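PDB 6O38: acinetobacter secreted protease CpaA from Acinetobacter nosocomialis M2, which is a secreted zinc metalloprotease that binds the chaperone CpaB and is probably exported by the type II secretion system. Local coordinates for residues S99-T102 against Y106-I109; I109-T112 against M116-V119; I130-D135 against G182-E187. One frame throughout, in Å; residues are numbered along the deposited sequence.

Overall arrangement
All three contacts lie in one part of the StcE-like beta-sandwich region, on the same side of the chain's centre. They come in order: contact 1 ends on Ile109, where contact 2 begins, and contact 3 follows. Centres of contacts 1 and 2 are about 11 Å apart, as are those of contacts 2 and 3; contacts 1 and 3 are about 15 Å apart. Contact 1 joins the loop after strand 90-98 to strand 106-108, which neighbours strand 129-131 in a small four-stranded sheet. Contacts 2 and 3 link the ends of these two strands to strands 116-121 and 183-195, and Leu111 packs on Pro133 and Trp184. The zinc-binding histidines, His498, His502 and His508, belong instead to the reprolysin-like range.

Contact 1. Residues S99-T102 against Y106-I109; sequences SPTT and YELI
Glu107, on strand 106-108 of the StcE-like beta-sandwich region, reaches across to Thr101 and Thr102 in the loop that follows strand 90-98 and fixes that loop with its carboxylate. The polar part is a two-pronged, side-chain-to-backbone grip: Thr101 N gives OE2 of Glu107 a nearly straight bond (2.9 Å, 171°), and Thr102 N binds Glu107 OE1 at 2.9 Å. Both amides come on the syn side, a little over 20° out of the carboxylate plane. Glu107 OE1 takes a second bond from Thr102 OG1 (2.8 Å), which stands well above that plane on the same face as the Thr102 amide. OG1 also bonds Ser104 OG, tying the carboxylate to the next part of the loop. Pro100 CB lies beside OE1. With CG of Glu107 opposite its backbone N (chi1 180°) and the chain straight beyond, the acid group is carried out to the loop; the two amide donors and the hydroxyl would be expected to stabilise its negative charge. In the apolar part, Ile130 packs on both Pro100 and Ile109. The tip of Ile109 crosses the proline at a slant, CD1 standing 4.0 Å from Pro100 CD.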
loop_
_atom_site.group_PDB
_atom_site.type_symbol
_atom_site.label_atom_id
_atom_site.label_comp_id
_atom_site.label_asym_id
_atom_site.label_seq_id
_atom_site.Cartn_x
_atom_site.Cartn_y
_atom_site.Cartn_z
ATOM N N SER A 99 -32.712 -10.329 -11.059
ATOM C CA SER A 99 -33.370 -9.047 -10.883
ATOM C C SER A 99 -34.507 -9.154 -9.880
ATOM O O SER A 99 -35.110 -10.222 -9.727
ATOM C CB SER A 99 -33.922 -8.527 -12.219
ATOM O OG SER A 99 -32.899 -8.432 -13.194
ATOM N N PRO A 100 -34.817 -8.065 -9.177
ATOM C CA PRO A 100 -36.036 -8.042 -8.364
ATOM C C PRO A 100 -37.269 -8.130 -9.248
ATOM O O PRO A 100 -37.323 -7.537 -10.327
ATOM C CB PRO A 100 -35.956 -6.694 -7.639
ATOM C CG PRO A 100 -35.072 -5.855 -8.503
ATOM C CD PRO A 100 -34.063 -6.805 -9.076
ATOM N N THR A 101 -38.269 -8.877 -8.781
ATOM C CA THR A 101 -39.463 -9.126 -9.573
ATOM C C THR A 101 -40.727 -8.525 -8.981
ATOM O O THR A 101 -41.707 -8.354 -9.714
ATOM C CB THR A 101 -39.681 -10.636 -9.763
ATOM O OG1 THR A 101 -39.812 -11.267 -8.483
ATOM C CG2 THR A 101 -38.505 -11.251 -10.509
ATOM N N THR A 102 -40.738 -8.204 -7.692
ATOM C CA THR A 102 -41.884 -7.583 -7.043
ATOM C C THR A 102 -41.652 -6.081 -6.961
ATOM O O THR A 102 -40.585 -5.637 -6.524
ATOM C CB THR A 102 -42.107 -8.161 -5.645
ATOM O OG1 THR A 102 -41.161 -7.588 -4.733
ATOM C CG2 THR A 102 -41.933 -9.672 -5.662
ATOM N N TYR A 106 -39.480 -3.850 -0.429
ATOM C CA TYR A 106 -38.339 -4.617 0.054
ATOM C C TYR A 106 -38.350 -5.986 -0.607
ATOM O O TYR A 106 -39.384 -6.660 -0.622
ATOM C CB TYR A 106 -38.383 -4.756 1.580
ATOM C CG TYR A 106 -37.191 -5.466 2.185
ATOM C CD1 TYR A 106 -37.175 -6.847 2.326
ATOM C CD2 TYR A 106 -36.086 -4.750 2.628
ATOM C CE1 TYR A 106 -36.089 -7.498 2.881
ATOM C CE2 TYR A 106 -34.997 -5.392 3.186
ATOM C CZ TYR A 106 -35.003 -6.766 3.310
ATOM O OH TYR A 106 -33.920 -7.408 3.865
ATOM N N GLU A 107 -37.203 -6.389 -1.150
ATOM C CA GLU A 107 -37.086 -7.687 -1.802
ATOM C C GLU A 107 -35.689 -8.242 -1.582
ATOM O O GLU A 107 -34.697 -7.570 -1.878
ATOM C CB GLU A 107 -37.383 -7.582 -3.301
ATOM C CG GLU A 107 -37.266 -8.905 -4.041
ATOM C CD GLU A 107 -37.934 -8.874 -5.401
ATOM O OE1 GLU A 107 -38.571 -7.851 -5.727
ATOM O OE2 GLU A 107 -37.821 -9.873 -6.142
ATOM N N LEU A 108 -35.618 -9.463 -1.060
ATOM C CA LEU A 108 -34.353 -10.174 -0.961
ATOM C C LEU A 108 -33.977 -10.771 -2.312
ATOM O O LEU A 108 -34.813 -11.365 -2.998
ATOM C CB LEU A 108 -34.439 -11.280 0.089
ATOM C CG LEU A 108 -33.143 -12.055 0.336
ATOM C CD1 LEU A 108 -32.022 -11.120 0.759
ATOM C CD2 LEU A 108 -33.359 -13.132 1.370
ATOM N N ILE A 109 -32.716 -10.607 -2.686
ATOM C CA ILE A 109 -32.219 -11.060 -3.989
ATOM C C ILE A 109 -31.692 -12.478 -3.821
ATOM O O ILE A 109 -30.796 -12.699 -2.989
ATOM C CB ILE A 109 -31.129 -10.126 -4.525
ATOM C CG1 ILE A 109 -31.721 -8.762 -4.884
ATOM C CG2 ILE A 109 -30.445 -10.748 -5.732
ATOM C CD1 ILE A 109 -32.885 -8.836 -5.850
#

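Contact 2. Residues I109-T112 against M116-V119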
loop_
_atom_site.group_PDB
_atom_site.type_symbol
_atom_site.label_atom_id
_atom_site.label_comp_id
_atom_site.label_asym_id
_atom_site.label_seq_id
_atom_site.Cartn_x
_atom_site.Cartn_y
_atom_site.Cartn_z
ATOM N N ILE A 109 -32.716 -10.607 -2.686
ATOM C CA ILE A 109 -32.219 -11.060 -3.989
ATOM C C ILE A 109 -31.692 -12.478 -3.821
ATOM O O ILE A 109 -30.796 -12.699 -2.989
ATOM C CB ILE A 109 -31.129 -10.126 -4.525
ATOM C CG1 ILE A 109 -31.721 -8.762 -4.884
ATOM C CG2 ILE A 109 -30.445 -10.748 -5.732
ATOM C CD1 ILE A 109 -32.885 -8.836 -5.850
ATOM N N PRO A 110 -32.204 -13.459 -4.567
ATOM C CA PRO A 110 -31.656 -14.823 -4.494
ATOM C C PRO A 110 -30.389 -14.936 -5.331
ATOM O O PRO A 110 -30.389 -14.625 -6.524
ATOM C CB PRO A 110 -32.786 -15.688 -5.060
ATOM C CG PRO A 110 -33.501 -14.777 -6.006
ATOM C CD PRO A 110 -33.409 -13.391 -5.416
ATOM N N LEU A 111 -29.306 -15.378 -4.700
ATOM C CA LEU A 111 -28.031 -15.576 -5.371
ATOM C C LEU A 111 -27.699 -17.060 -5.454
ATOM O O LEU A 111 -28.040 -17.843 -4.562
ATOM C CB LEU A 111 -26.906 -14.834 -4.645
ATOM C CG LEU A 111 -27.000 -13.308 -4.621
ATOM C CD1 LEU A 111 -25.773 -12.711 -3.953
ATOM C CD2 LEU A 111 -27.174 -12.755 -6.027
ATOM N N THR A 112 -27.031 -17.441 -6.539
ATOM C CA THR A 112 -26.569 -18.808 -6.719
ATOM C C THR A 112 -25.210 -18.978 -6.041
ATOM O O THR A 112 -24.731 -18.095 -5.323
ATOM C CB THR A 112 -26.509 -19.159 -8.205
ATOM O OG1 THR A 112 -25.452 -18.417 -8.829
ATOM C CG2 THR A 112 -27.828 -18.827 -8.886
HETATM N N MSE A 116 -19.153 -15.189 -9.441
HETATM C CA MSE A 116 -19.519 -13.857 -9.906
HETATM C C MSE A 116 -20.941 -13.820 -10.457
HETATM O O MSE A 116 -21.317 -14.634 -11.300
HETATM C CB MSE A 116 -18.532 -13.374 -10.968
HETATM C CG MSE A 116 -18.831 -11.984 -11.496
HETATM SE SE MSE A 116 -17.266 -11.168 -12.310
HETATM C CE MSE A 116 -16.110 -11.161 -10.741
ATOM N N GLN A 117 -21.729 -12.865 -9.967
ATOM C CA GLN A 117 -23.111 -12.698 -10.386
ATOM C C GLN A 117 -23.402 -11.214 -10.555
ATOM O O GLN A 117 -22.674 -10.358 -10.047
ATOM C CB GLN A 117 -24.090 -13.314 -9.375
ATOM C CG GLN A 117 -23.832 -14.780 -9.067
ATOM C CD GLN A 117 -24.820 -15.348 -8.070
ATOM O OE1 GLN A 117 -26.031 -15.174 -8.210
ATOM N NE2 GLN A 117 -24.306 -16.022 -7.048
ATOM N N LYS A 118 -24.474 -10.915 -11.285
ATOM C CA LYS A 118 -24.895 -9.545 -11.537
ATOM C C LYS A 118 -26.328 -9.355 -11.064
ATOM O O LYS A 118 -27.217 -10.125 -11.441
ATOM C CB LYS A 118 -24.783 -9.196 -13.023
ATOM C CG LYS A 118 -25.303 -7.810 -13.373
ATOM C CD LYS A 118 -24.808 -7.359 -14.737
ATOM C CE LYS A 118 -25.968 -7.096 -15.686
ATOM N NZ LYS A 118 -25.683 -5.968 -16.614
ATOM N N VAL A 119 -26.549 -8.333 -10.243
ATOM C CA VAL A 119 -27.889 -7.915 -9.847
ATOM C C VAL A 119 -28.228 -6.660 -10.638
ATOM O O VAL A 119 -27.589 -5.615 -10.467
ATOM C CB VAL A 119 -27.981 -7.664 -8.333
ATOM C CG1 VAL A 119 -29.350 -7.111 -7.971
ATOM C CG2 VAL A 119 -27.709 -8.951 -7.571
#
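Ile109 lies opposite Val119 and Leu111 opposite Gln117, their CA atoms 7.9 and 7.6 Å apart, so the two backbones run in opposing directions at a spacing bridged by side chains instead of backbone hydrogen bonds. The Gln117 side chain supplies the polar bridge. Its amide meets the backbone of Thr112 with both ends: OE1 accepts from Thr112 N (3.0 Å, 161°), the donor reaching the oxygen from its flank and tilted 21° from the carbonyl plane, while NE2 gives a weak, bent bond to Thr112 O. Extension beyond CG (chi2 -180°) takes the amide across the gap, and the pair would be expected to disfavour a flip of the amide, since Thr112 N needs an acceptor. NE2 has a further weak bond to Ala114 O. Thr112 OG1 bonds Ala114 N, two residues on, as in an ST turn, so the amide of Gln117 sits against a bend braced from within. Leu111 slants over the same amide, its CD2 3.5 Å from Gln117 OE1, and the same CD2 lies 4.1 Å from Val119 CG2. Ile109 and Val119 meet tip to tip, CG2 to CG2 at 3.8 Å. In the StcE-type beta-sandwich domain, strand 116-121 runs parallel between strands 90-98 and 141-146; Val98 and Ile130 touch both Ile109 and Val119, and Val142 touches Leu111 and Val119.

Contact 3. Residues I130-D135 against G182-E187; sequences IALPSD and GKWVPE
Trp184 NE1 donates to the backbone oxygen Pro133 O at 2.9 Å, the polar bond that, within a StcE-type beta-sandwich domain, joins the loop after strand 129-131 to strand 183-195. The N-H...O angle is 144°. Pro133 O lies almost exactly in the indole plane, at the ring's edge, but seen from the acceptor the nitrogen stands 46° out of the carbonyl plane, so the carbonyl is met from above.

Leu132 supplies the apolar half. Its CB rests over the face of the five-membered ring of Trp184 in a CH-pi contact, 3.8 Å from the centroid. Farther along, CD1 of Leu132 lies 3.8 Å from Trp184 CD2, over the same face but displaced toward the rim, so the branch crosses the indole at a slant. The tryptophan chi2 of 91° sets the indole plane roughly perpendicular to the CA-CB-CG plane, turning a face to Leu132 and NE1 to Pro133.

Other groups complete the setting. Tyr177 meets the indole edge-to-face, Val142 and Phe175 pack on it, and Leu111 of contact 2 touches its CH2. Asn158 ND2 bonds both Leu132 O and Ser134 OG, holding the loop, while the Trp184 backbone also bonds Asn158. Just before the tryptophan, a G1 beta bulge places Gly182, at positive phi, and Lys183 across from Tyr178, where strands 172-178 and 183-195 turn back on one another.

The chemistry is that of a buried indole whose one N-H is paired with a main-chain carbonyl. The bond at its edge and the leucine over its face restrain the ring in two different directions, so polar and apolar contacts together would restrict its rotation.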
loop_
_atom_site.group_PDB
_atom_site.type_symbol
_atom_site.label_atom_id
_atom_site.label_comp_id
_atom_site.label_asym_id
_atom_site.label_seq_id
_atom_site.Cartn_x
_atom_site.Cartn_y
_atom_site.Cartn_z
ATOM N N ILE A 130 -33.419 -3.330 -2.216
ATOM C CA ILE A 130 -32.980 -4.698 -2.460
ATOM C C ILE A 130 -31.954 -5.065 -1.401
ATOM O O ILE A 130 -31.165 -4.227 -0.949
ATOM C CB ILE A 130 -32.406 -4.878 -3.883
ATOM C CG1 ILE A 130 -31.242 -3.915 -4.123
ATOM C CG2 ILE A 130 -33.493 -4.676 -4.926
ATOM C CD1 ILE A 130 -30.173 -4.472 -5.039
ATOM N N ALA A 131 -31.968 -6.328 -0.991
ATOM C CA ALA A 131 -31.088 -6.823 0.055
ATOM C C ALA A 131 -30.243 -7.962 -0.493
ATOM O O ALA A 131 -30.773 -8.893 -1.108
ATOM C CB ALA A 131 -31.887 -7.294 1.273
ATOM N N LEU A 132 -28.936 -7.875 -0.289
ATOM C CA LEU A 132 -28.082 -8.994 -0.652
ATOM C C LEU A 132 -28.159 -10.070 0.429
ATOM O O LEU A 132 -28.174 -9.752 1.621
ATOM C CB LEU A 132 -26.637 -8.538 -0.829
ATOM C CG LEU A 132 -26.366 -7.526 -1.943
ATOM C CD1 LEU A 132 -24.894 -7.149 -1.975
ATOM C CD2 LEU A 132 -26.809 -8.081 -3.288
ATOM N N PRO A 133 -28.214 -11.343 0.047
ATOM C CA PRO A 133 -28.305 -12.401 1.056
ATOM C C PRO A 133 -26.993 -12.557 1.803
ATOM O O PRO A 133 -25.905 -12.390 1.248
ATOM C CB PRO A 133 -28.628 -13.650 0.229
ATOM C CG PRO A 133 -28.027 -13.368 -1.102
ATOM C CD PRO A 133 -28.193 -11.884 -1.322
ATOM N N SER A 134 -27.107 -12.882 3.084
ATOM C CA SER A 134 -25.938 -13.150 3.901
ATOM C C SER A 134 -25.587 -14.633 3.856
ATOM O O SER A 134 -26.372 -15.473 3.408
ATOM C CB SER A 134 -26.180 -12.709 5.346
ATOM O OG SER A 134 -26.283 -11.300 5.442
ATOM N N ASP A 135 -24.386 -14.947 4.338
ATOM C CA ASP A 135 -23.906 -16.321 4.469
ATOM C C ASP A 135 -23.974 -17.066 3.136
ATOM O O ASP A 135 -24.632 -18.097 2.988
ATOM C CB ASP A 135 -24.698 -17.042 5.557
ATOM C CG ASP A 135 -24.598 -16.344 6.894
ATOM O OD1 ASP A 135 -23.518 -15.805 7.217
ATOM O OD2 ASP A 135 -25.620 -16.280 7.596
ATOM N N GLY A 182 -18.764 -11.706 7.865
ATOM C CA GLY A 182 -20.195 -11.788 7.615
ATOM C C GLY A 182 -20.756 -10.527 6.996
ATOM O O GLY A 182 -21.885 -10.130 7.308
ATOM N N LYS A 183 -19.987 -9.887 6.116
ATOM C CA LYS A 183 -20.361 -8.604 5.540
ATOM C C LYS A 183 -19.995 -8.574 4.065
ATOM O O LYS A 183 -18.982 -9.149 3.656
ATOM C CB LYS A 183 -19.663 -7.445 6.264
ATOM C CG LYS A 183 -20.133 -7.217 7.690
ATOM C CD LYS A 183 -21.608 -6.865 7.734
ATOM C CE LYS A 183 -22.071 -6.611 9.157
ATOM N NZ LYS A 183 -22.252 -5.158 9.420
ATOM N N TRP A 184 -20.826 -7.902 3.273
ATOM C CA TRP A 184 -20.471 -7.569 1.901
ATOM C C TRP A 184 -19.560 -6.348 1.913
ATOM O O TRP A 184 -19.924 -5.302 2.461
ATOM C CB TRP A 184 -21.724 -7.305 1.069
ATOM C CG TRP A 184 -22.553 -8.526 0.821
ATOM C CD1 TRP A 184 -23.587 -8.984 1.583
ATOM C CD2 TRP A 184 -22.421 -9.445 -0.271
ATOM N NE1 TRP A 184 -24.106 -10.132 1.036
ATOM C CE2 TRP A 184 -23.407 -10.436 -0.103
ATOM C CE3 TRP A 184 -21.563 -9.525 -1.372
ATOM C CZ2 TRP A 184 -23.560 -11.496 -0.995
ATOM C CZ3 TRP A 184 -21.717 -10.578 -2.257
ATOM C CH2 TRP A 184 -22.708 -11.548 -2.063
ATOM N N VAL A 185 -18.386 -6.478 1.319
ATOM C CA VAL A 185 -17.355 -5.442 1.344
ATOM C C VAL A 185 -17.264 -4.824 -0.044
ATOM O O VAL A 185 -17.137 -5.560 -1.030
ATOM C CB VAL A 185 -15.989 -6.006 1.778
ATOM C CG1 VAL A 185 -14.915 -4.945 1.655
ATOM C CG2 VAL A 185 -16.064 -6.530 3.203
ATOM N N PRO A 186 -17.331 -3.498 -0.170
ATOM C CA PRO A 186 -17.217 -2.875 -1.495
ATOM C C PRO A 186 -15.811 -3.037 -2.057
ATOM O O PRO A 186 -14.822 -2.720 -1.393
ATOM C CB PRO A 186 -17.553 -1.400 -1.234
ATOM C CG PRO A 186 -18.138 -1.349 0.147
ATOM C CD PRO A 186 -17.578 -2.513 0.894
ATOM N N GLU A 187 -15.731 -3.537 -3.289
ATOM C CA GLU A 187 -14.462 -3.700 -3.983
ATOM C C GLU A 187 -14.261 -2.711 -5.119
ATOM O O GLU A 187 -13.118 -2.369 -5.426
ATOM C CB GLU A 187 -14.330 -5.126 -4.536
ATOM C CG GLU A 187 -14.192 -6.206 -3.469
ATOM C CD GLU A 187 -12.867 -6.145 -2.725
ATOM O OE1 GLU A 187 -12.722 -6.863 -1.713
ATOM O OE2 GLU A 187 -11.970 -5.382 -3.145
#